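Long-range contacts in gamma-glutamyltransferase 1 Threonine peptidase. MEROPS family T03 (PDB 7D9E), which forms, with its small subunit, a gamma-glutamyltranspeptidase of the N-terminal nucleophile hydrolase clan that probably transfers gamma-glutamyl groups to amines, amino acids or water: residues A33-Y38 and V66-A71; A61-V66 and T151-Y156; Y156-F161 and E201-L206. One frame throughout, in Å; residues are numbered along the deposited sequence.

In the fold
From the N terminus, strand 30-34 leads into 33-38, and contact 1 brings this turn against 66-71, closing a mostly helical loop that holds helices 37-48 and 53-67. Contact 2 starts before contact 1 has closed, so the two cross along the chain and share Val-66; its long loop, which includes the strands 77-84 and 87-93, returns helix 146-159 to the side of helix 53-67. Contact 3 follows in series, sharing Tyr-156 with contact 2, and closes the shorter loop to helix 200-212. Helices 53-67, 146-159 and 200-212 are thereby tied together, with contact 1 fixing the end of helix 53-67 to the turn after the strand that pairs with the small subunit.

Contact 1: residues A33-Y38 and V66-A71; sequences AAPDQY and VTYPEA
Asp-36 and Thr-67 reach each other through matching first torsions: chi1 of 74° and 68° places the carboxylate carbon of one and OG1 of the other between their own backbone N and carbonyl carbon. Asp-36 is the N-cap residue of helix 37-48, its carboxylate capping the helix start, and the contact joins this cap to the C-terminal end of helix 53-67. Thr-67 OG1 donates to Asp-36 OD2 over 2.8 Å, using the syn lone pair of the acceptor, while OD1 takes the amide of Gly-39 in the first turn of the capped helix. The two oxygens thus have separate tasks, one closing the helix start and the other holding the second segment. A water donates to both Asp-36 OD2 and Thr-67 O, each 2.7 Å from it, giving OD2 a second donor in a buried setting.

OD2 also lies at the edge of the Tyr-68 ring, near its plane. The chi1 of -158° in Tyr-68 swings CG anti to the backbone N and turns this ring face-on to Pro-35, whose CB stands 3.9 Å from Tyr-68 CE1. Pro-35 CG lies over one face of the ring and Glu-70 OE2 over the other; Glu-70 in turn makes a salt bridge with Arg-186 of the small subunit. On the helical side, Tyr-38 CD2 comes within 3.8 Å of Thr-67 CB, and its hydroxyl is bonded farther off to the backbone N of Lys-162. The Tyr-68 side chain is about 10 Å from the bound 6-diazenyl-5-oxo-L-norleucine, and the strand before Pro-35 pairs with one of the small subunit. The tyrosine hydroxyl is tied back to the turn by a water that accepts from Tyr-68 OH at 2.9 Å and donates to Pro-35 O at 2.7 Å.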
loop_
_atom_site.group_PDB
_atom_site.type_symbol
_atom_site.label_atom_id
_atom_site.label_comp_id
_atom_site.label_asym_id
_atom_site.label_seq_id
_atom_site.Cartn_x
_atom_site.Cartn_y
_atom_site.Cartn_z
ATOM N N ALA A 33 4.769 14.244 -4.362
ATOM C CA ALA A 33 5.639 13.549 -3.409
ATOM C C ALA A 33 5.765 12.125 -3.923
ATOM O O ALA A 33 4.794 11.356 -3.923
ATOM C CB ALA A 33 5.079 13.613 -1.990
ATOM N N ALA A 34 6.936 11.780 -4.419
ATOM C CA ALA A 34 7.169 10.495 -5.044
ATOM C C ALA A 34 8.250 9.735 -4.300
ATOM O O ALA A 34 9.104 10.329 -3.637
ATOM C CB ALA A 34 7.584 10.678 -6.513
ATOM N N PRO A 35 8.260 8.407 -4.417
ATOM C CA PRO A 35 9.247 7.622 -3.657
ATOM C C PRO A 35 10.630 7.605 -4.253
ATOM O O PRO A 35 11.545 7.069 -3.607
ATOM C CB PRO A 35 8.641 6.223 -3.641
ATOM C CG PRO A 35 7.876 6.148 -4.943
ATOM C CD PRO A 35 7.258 7.542 -5.071
ATOM N N ASP A 36 10.831 8.183 -5.436
ATOM C CA ASP A 36 12.179 8.417 -5.933
ATOM C C ASP A 36 12.202 9.653 -6.817
ATOM O O ASP A 36 11.163 10.250 -7.120
ATOM C CB ASP A 36 12.804 7.184 -6.610
ATOM C CG ASP A 36 12.229 6.865 -7.993
ATOM O OD1 ASP A 36 11.581 7.737 -8.627
ATOM O OD2 ASP A 36 12.475 5.733 -8.477
ATOM N N GLN A 37 13.415 10.034 -7.210
ATOM C CA GLN A 37 13.623 11.275 -7.948
ATOM C C GLN A 37 13.027 11.214 -9.347
ATOM O O GLN A 37 12.689 12.252 -9.920
ATOM C CB GLN A 37 15.113 11.582 -8.059
ATOM C CG GLN A 37 15.883 10.492 -8.801
ATOM C CD GLN A 37 17.348 10.794 -8.935
ATOM O OE1 GLN A 37 18.195 10.003 -8.511
ATOM N NE2 GLN A 37 17.666 11.897 -9.581
ATOM N N TYR A 38 12.924 10.015 -9.917
ATOM C CA TYR A 38 12.428 9.854 -11.283
ATOM C C TYR A 38 10.923 10.002 -11.356
ATOM O O TYR A 38 10.411 10.693 -12.241
ATOM C CB TYR A 38 12.871 8.485 -11.786
ATOM C CG TYR A 38 14.366 8.296 -11.674
ATOM C CD1 TYR A 38 15.232 9.062 -12.445
ATOM C CD2 TYR A 38 14.914 7.379 -10.779
ATOM C CE1 TYR A 38 16.614 8.897 -12.352
ATOM C CE2 TYR A 38 16.292 7.228 -10.666
ATOM C CZ TYR A 38 17.126 7.988 -11.459
ATOM O OH TYR A 38 18.501 7.848 -11.385
ATOM N N VAL A 66 9.463 1.028 -13.843
ATOM C CA VAL A 66 10.816 0.883 -14.350
ATOM C C VAL A 66 11.854 1.143 -13.263
ATOM O O VAL A 66 12.761 0.336 -13.053
ATOM C CB VAL A 66 11.032 1.825 -15.554
ATOM C CG1 VAL A 66 12.462 1.702 -16.057
ATOM C CG2 VAL A 66 10.033 1.534 -16.660
ATOM N N THR A 67 11.741 2.271 -12.562
ATOM C CA THR A 67 12.799 2.731 -11.673
ATOM C C THR A 67 12.687 2.211 -10.252
ATOM O O THR A 67 13.662 2.337 -9.504
ATOM C CB THR A 67 12.869 4.268 -11.645
ATOM O OG1 THR A 67 11.695 4.792 -11.010
ATOM C CG2 THR A 67 12.998 4.825 -13.060
ATOM N N TYR A 68 11.542 1.621 -9.865
ATOM C CA TYR A 68 11.438 1.286 -8.455
ATOM C C TYR A 68 10.846 -0.168 -8.560
ATOM O O TYR A 68 9.789 -0.450 -7.986
ATOM C CB TYR A 68 10.409 2.163 -7.827
ATOM C CG TYR A 68 10.473 2.363 -6.323
ATOM C CD1 TYR A 68 11.271 3.373 -5.832
ATOM C CD2 TYR A 68 9.963 1.473 -5.419
ATOM C CE1 TYR A 68 11.381 3.626 -4.492
ATOM C CE2 TYR A 68 10.115 1.687 -4.040
ATOM C CZ TYR A 68 10.839 2.769 -3.600
ATOM O OH TYR A 68 11.042 3.035 -2.260
ATOM N N PRO A 69 11.501 -1.082 -9.293
ATOM C CA PRO A 69 10.884 -2.397 -9.574
ATOM C C PRO A 69 10.643 -3.273 -8.346
ATOM O O PRO A 69 9.925 -4.294 -8.450
ATOM C CB PRO A 69 11.902 -3.071 -10.508
ATOM C CG PRO A 69 13.194 -2.386 -10.215
ATOM C CD PRO A 69 12.804 -0.946 -9.950
ATOM N N GLU A 70 11.223 -2.935 -7.199
ATOM C CA GLU A 70 10.897 -3.675 -5.990
ATOM C C GLU A 70 9.420 -3.557 -5.642
ATOM O O GLU A 70 8.891 -4.419 -4.925
ATOM C CB GLU A 70 11.788 -3.221 -4.836
ATOM C CG GLU A 70 11.722 -1.750 -4.481
ATOM C CD GLU A 70 12.755 -0.879 -5.191
ATOM O OE1 GLU A 70 12.924 -1.019 -6.429
ATOM O OE2 GLU A 70 13.407 -0.061 -4.490
ATOM N N ALA A 71 8.739 -2.517 -6.130
ATOM C CA ALA A 71 7.362 -2.265 -5.736
ATOM C C ALA A 71 6.519 -1.632 -6.836
ATOM O O ALA A 71 5.409 -2.097 -7.099
ATOM C CB ALA A 71 7.326 -1.399 -4.474
HETATM O O HOH W 1 11.645 5.678 -1.319
HETATM O O HOH W 2 14.559 4.221 -7.721
#

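Contact 2: residues A61-V66 and T151-Y156; sequences AFTLAV and TPAIGY
Ala-153 presses its methyl into the backbone of Phe-62 and Thr-63 where helices 53-67 and 146-159 pack side by side; the axes of 61-66 and 151-156 come within 8.0 Å, nearly parallel at 11°. This is the tight part: Ala-153 CB is 3.4 Å from Phe-62 O and 3.7 Å from Phe-62 CB, a spacing that probably leaves little room for a larger side chain at Ala-153. Val-66 continues the seam with both branches. Its CG2 rests 3.5 Å from Ala-153 O, and CG1, placed anti to the backbone N by a chi1 of 178°, packs 3.9 Å from Tyr-156 CB.

Toward the partly exposed Pro-152 the fit slackens, with Thr-63 OG1 no nearer than 4.0 Å to Pro-152 CB. That hydroxyl is bonded back to Ala-59 O within its own helix, leaving Thr-63 CG2 to meet the ring of Tyr-156 at CD2, 3.9 Å away. A glycine in place of Thr-63 would probably leave a gap beside the Tyr-156 ring and cost the Ala-59 carbonyl its hydroxyl partner.

At the start of 61-66, Tyr-18 of the small subunit bonds to Ala-61 O through its hydroxyl. Around the helix pair, Val-42 of helix 37-48 covers the flank of Thr-63, Pro-152 and Tyr-156, whereas Leu-206 of helix 200-212 packs against Phe-62, Val-66 and Ile-154.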
loop_
_atom_site.group_PDB
_atom_site.type_symbol
_atom_site.label_atom_id
_atom_site.label_comp_id
_atom_site.label_asym_id
_atom_site.label_seq_id
_atom_site.Cartn_x
_atom_site.Cartn_y
_atom_site.Cartn_z
ATOM N N ALA A 61 3.249 6.310 -12.357
ATOM C CA ALA A 61 3.116 4.891 -12.058
ATOM C C ALA A 61 3.879 4.038 -13.057
ATOM O O ALA A 61 4.509 3.047 -12.679
ATOM C CB ALA A 61 1.643 4.498 -12.039
ATOM N N PHE A 62 3.842 4.397 -14.348
ATOM C CA PHE A 62 4.647 3.618 -15.289
ATOM C C PHE A 62 6.132 3.880 -15.089
ATOM O O PHE A 62 6.949 2.960 -15.236
ATOM C CB PHE A 62 4.212 3.875 -16.729
ATOM C CG PHE A 62 2.948 3.156 -17.125
ATOM C CD1 PHE A 62 2.915 1.781 -17.219
ATOM C CD2 PHE A 62 1.798 3.873 -17.412
ATOM C CE1 PHE A 62 1.742 1.115 -17.619
ATOM C CE2 PHE A 62 0.626 3.221 -17.811
ATOM C CZ PHE A 62 0.597 1.847 -17.884
ATOM N N THR A 63 6.508 5.113 -14.711
ATOM C CA THR A 63 7.920 5.405 -14.456
ATOM C C THR A 63 8.457 4.546 -13.323
ATOM O O THR A 63 9.521 3.927 -13.452
ATOM C CB THR A 63 8.120 6.888 -14.143
ATOM O OG1 THR A 63 7.891 7.651 -15.332
ATOM C CG2 THR A 63 9.545 7.163 -13.701
ATOM N N LEU A 64 7.715 4.468 -12.215
ATOM C CA LEU A 64 8.173 3.674 -11.081
ATOM C C LEU A 64 8.156 2.175 -11.364
ATOM O O LEU A 64 8.894 1.427 -10.708
ATOM C CB LEU A 64 7.338 4.012 -9.852
ATOM C CG LEU A 64 7.424 5.465 -9.383
ATOM C CD1 LEU A 64 6.370 5.787 -8.312
ATOM C CD2 LEU A 64 8.816 5.770 -8.858
ATOM N N ALA A 65 7.338 1.717 -12.319
ATOM C CA ALA A 65 7.390 0.332 -12.763
ATOM C C ALA A 65 8.729 0.003 -13.409
ATOM O O ALA A 65 9.100 -1.179 -13.496
ATOM C CB ALA A 65 6.240 0.077 -13.731
ATOM N N VAL A 66 9.463 1.028 -13.843
ATOM C CA VAL A 66 10.816 0.883 -14.350
ATOM C C VAL A 66 11.854 1.143 -13.263
ATOM O O VAL A 66 12.761 0.336 -13.053
ATOM C CB VAL A 66 11.032 1.825 -15.554
ATOM C CG1 VAL A 66 12.462 1.702 -16.057
ATOM C CG2 VAL A 66 10.033 1.534 -16.660
ATOM N N THR A 151 5.860 7.712 -22.507
ATOM C CA THR A 151 7.186 7.937 -23.067
ATOM C C THR A 151 8.255 8.131 -21.993
ATOM O O THR A 151 9.373 7.633 -22.193
ATOM C CB THR A 151 7.193 9.080 -24.094
ATOM O OG1 THR A 151 6.730 10.294 -23.508
ATOM C CG2 THR A 151 6.292 8.717 -25.241
ATOM N N PRO A 152 8.000 8.812 -20.866
ATOM C CA PRO A 152 9.052 8.885 -19.843
ATOM C C PRO A 152 9.489 7.516 -19.351
ATOM O O PRO A 152 10.692 7.238 -19.256
ATOM C CB PRO A 152 8.390 9.707 -18.720
ATOM C CG PRO A 152 7.382 10.551 -19.426
ATOM C CD PRO A 152 6.834 9.639 -20.510
ATOM N N ALA A 153 8.527 6.651 -19.022
ATOM C CA ALA A 153 8.861 5.315 -18.546
ATOM C C ALA A 153 9.620 4.528 -19.601
ATOM O O ALA A 153 10.593 3.829 -19.292
ATOM C CB ALA A 153 7.580 4.583 -18.154
ATOM N N ILE A 154 9.187 4.607 -20.857
ATOM C CA ILE A 154 9.912 3.909 -21.914
ATOM C C ILE A 154 11.364 4.364 -21.944
ATOM O O ILE A 154 12.285 3.552 -22.100
ATOM C CB ILE A 154 9.218 4.133 -23.268
ATOM C CG1 ILE A 154 7.861 3.428 -23.290
ATOM C CG2 ILE A 154 10.082 3.631 -24.410
ATOM C CD1 ILE A 154 6.926 3.983 -24.349
ATOM N N GLY A 155 11.589 5.672 -21.793
ATOM C CA GLY A 155 12.945 6.192 -21.828
ATOM C C GLY A 155 13.807 5.670 -20.697
ATOM O O GLY A 155 14.951 5.283 -20.920
ATOM N N TYR A 156 13.259 5.625 -19.475
ATOM C CA TYR A 156 14.027 5.091 -18.349
ATOM C C TYR A 156 14.321 3.614 -18.537
ATOM O O TYR A 156 15.393 3.139 -18.135
ATOM C CB TYR A 156 13.328 5.342 -17.004
ATOM C CG TYR A 156 13.461 6.770 -16.534
ATOM C CD1 TYR A 156 14.710 7.316 -16.245
ATOM C CD2 TYR A 156 12.346 7.575 -16.415
ATOM C CE1 TYR A 156 14.832 8.624 -15.839
ATOM C CE2 TYR A 156 12.466 8.907 -16.003
ATOM C CZ TYR A 156 13.700 9.406 -15.715
ATOM O OH TYR A 156 13.834 10.713 -15.314
#

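Contact 3: residues Y156-F161 and E201-L206; sequences YAQTGF and ELAKTL
Ala-157 and Ala-203 meet methyl to methyl, and most of the surface buried between 156-161 and 201-206 belongs to this one pair. The CB atoms of Ala-157 and Ala-203 are 3.6 Å apart, and their CA atoms 4.9 Å. With no longer side chain between them, the backbones of helices 146-159 and 200-212 draw together, and the methyl of Ala-157 also reaches the main chain of its partner, lying 3.6 Å from Ala-203 CA. Between these two residues the fit is one of van der Waals contact; beside it, the backbones of Ala-157 and Gln-199 are hydrogen-bonded.

Gln-158 adds the third share from the exposed border. Its chi1 of -73° sets CG beside the backbone N, and Gln-158 CG comes to 3.5 Å from Ala-203 CB. The Ala-203 methyl is therefore gripped by two consecutive residues of the facing helix. Beyond CG the Gln-158 chain runs on extended. On the inner side the fit is easier: Leu-206 CD1 is 4.4 Å from Ala-157 CB, and the same leucine also packs on Phe-62 and Val-66 of helix 53-67 and on Ala-153 and Ile-154.

Just past the alanine, helix 146-159 ends. Gly-160 leaves the helical conformation with a phi of 107°, at backbone angles where a side chain would collide with the carbonyl O of Thr-159, while its N still bonds to Tyr-156 O at 2.9 Å. The chain then enters strand 161-162, which pairs antiparallel with 196-197 just ahead of helix 200-212. Two helices brought close through facing alanines, with a short antiparallel ribbon between the end of one and the start of the other, form part of the helical packing consistent with the layered N-terminal nucleophile hydrolase fold.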
loop_
_atom_site.group_PDB
_atom_site.type_symbol
_atom_site.label_atom_id
_atom_site.label_comp_id
_atom_site.label_asym_id
_atom_site.label_seq_id
_atom_site.Cartn_x
_atom_site.Cartn_y
_atom_site.Cartn_z
ATOM N N TYR A 156 13.259 5.625 -19.475
ATOM C CA TYR A 156 14.027 5.091 -18.349
ATOM C C TYR A 156 14.321 3.614 -18.537
ATOM O O TYR A 156 15.393 3.139 -18.135
ATOM C CB TYR A 156 13.328 5.342 -17.004
ATOM C CG TYR A 156 13.461 6.770 -16.534
ATOM C CD1 TYR A 156 14.710 7.316 -16.245
ATOM C CD2 TYR A 156 12.346 7.575 -16.415
ATOM C CE1 TYR A 156 14.832 8.624 -15.839
ATOM C CE2 TYR A 156 12.466 8.907 -16.003
ATOM C CZ TYR A 156 13.700 9.406 -15.715
ATOM O OH TYR A 156 13.834 10.713 -15.314
ATOM N N ALA A 157 13.418 2.870 -19.193
ATOM C CA ALA A 157 13.706 1.466 -19.462
ATOM C C ALA A 157 14.791 1.322 -20.518
ATOM O O ALA A 157 15.688 0.480 -20.383
ATOM C CB ALA A 157 12.434 0.740 -19.913
ATOM N N GLN A 158 14.746 2.146 -21.570
ATOM C CA GLN A 158 15.715 2.041 -22.655
ATOM C C GLN A 158 17.115 2.491 -22.243
ATOM O O GLN A 158 18.104 1.819 -22.560
ATOM C CB GLN A 158 15.256 2.903 -23.841
ATOM C CG GLN A 158 14.097 2.334 -24.602
ATOM C CD GLN A 158 13.533 3.320 -25.604
ATOM O OE1 GLN A 158 13.900 4.503 -25.615
ATOM N NE2 GLN A 158 12.635 2.840 -26.444
ATOM N N THR A 159 17.226 3.660 -21.605
ATOM C CA THR A 159 18.522 4.284 -21.370
ATOM C C THR A 159 18.951 4.278 -19.912
ATOM O O THR A 159 20.096 4.647 -19.625
ATOM C CB THR A 159 18.559 5.723 -21.917
ATOM O OG1 THR A 159 17.518 6.509 -21.337
ATOM C CG2 THR A 159 18.381 5.720 -23.433
ATOM N N GLY A 160 18.077 3.889 -18.997
ATOM C CA GLY A 160 18.458 3.472 -17.664
ATOM C C GLY A 160 18.105 4.489 -16.589
ATOM O O GLY A 160 17.691 5.621 -16.850
ATOM N N PHE A 161 18.250 4.026 -15.347
ATOM C CA PHE A 161 18.186 4.868 -14.159
ATOM C C PHE A 161 19.270 4.380 -13.196
ATOM O O PHE A 161 19.774 3.262 -13.327
ATOM C CB PHE A 161 16.809 4.781 -13.475
ATOM C CG PHE A 161 16.564 3.464 -12.817
ATOM C CD1 PHE A 161 16.114 2.382 -13.552
ATOM C CD2 PHE A 161 16.805 3.299 -11.465
ATOM C CE1 PHE A 161 15.907 1.170 -12.949
ATOM C CE2 PHE A 161 16.617 2.092 -10.869
ATOM C CZ PHE A 161 16.174 1.018 -11.608
ATOM N N GLU A 201 13.782 -5.247 -22.617
ATOM C CA GLU A 201 12.550 -5.997 -22.859
ATOM C C GLU A 201 11.353 -5.254 -22.279
ATOM O O GLU A 201 10.281 -5.179 -22.898
ATOM C CB GLU A 201 12.654 -7.397 -22.256
ATOM C CG GLU A 201 13.629 -8.326 -22.973
ATOM C CD GLU A 201 13.452 -9.783 -22.574
ATOM O OE1 GLU A 201 12.907 -10.037 -21.478
ATOM O OE2 GLU A 201 13.895 -10.674 -23.338
ATOM N N LEU A 202 11.524 -4.686 -21.088
ATOM C CA LEU A 202 10.445 -3.923 -20.478
ATOM C C LEU A 202 10.129 -2.680 -21.295
ATOM O O LEU A 202 8.962 -2.282 -21.394
ATOM C CB LEU A 202 10.852 -3.545 -19.056
ATOM C CG LEU A 202 9.826 -2.784 -18.228
ATOM C CD1 LEU A 202 8.531 -3.597 -18.114
ATOM C CD2 LEU A 202 10.377 -2.421 -16.861
ATOM N N ALA A 203 11.144 -2.049 -21.881
ATOM C CA ALA A 203 10.884 -0.907 -22.747
ATOM C C ALA A 203 9.966 -1.295 -23.898
ATOM O O ALA A 203 9.035 -0.558 -24.239
ATOM C CB ALA A 203 12.192 -0.342 -23.286
ATOM N N LYS A 204 10.211 -2.452 -24.509
ATOM C CA LYS A 204 9.350 -2.893 -25.605
ATOM C C LYS A 204 7.937 -3.181 -25.102
ATOM O O LYS A 204 6.950 -2.868 -25.782
ATOM C CB LYS A 204 9.961 -4.111 -26.299
ATOM C CG LYS A 204 11.241 -3.770 -27.083
ATOM C CD LYS A 204 11.910 -5.009 -27.677
ATOM N N THR A 205 7.815 -3.766 -23.908
ATOM C CA THR A 205 6.501 -4.011 -23.325
ATOM C C THR A 205 5.749 -2.702 -23.126
ATOM O O THR A 205 4.556 -2.590 -23.452
ATOM C CB THR A 205 6.677 -4.741 -21.994
ATOM O OG1 THR A 205 7.301 -6.008 -22.228
ATOM C CG2 THR A 205 5.350 -4.954 -21.278
ATOM N N LEU A 206 6.438 -1.692 -22.589
ATOM C CA LEU A 206 5.808 -0.396 -22.377
ATOM C C LEU A 206 5.442 0.285 -23.688
ATOM O O LEU A 206 4.451 1.030 -23.730
ATOM C CB LEU A 206 6.713 0.489 -21.529
ATOM C CG LEU A 206 6.856 -0.007 -20.086
ATOM C CD1 LEU A 206 8.030 0.709 -19.444
ATOM C CD2 LEU A 206 5.588 0.235 -19.301
#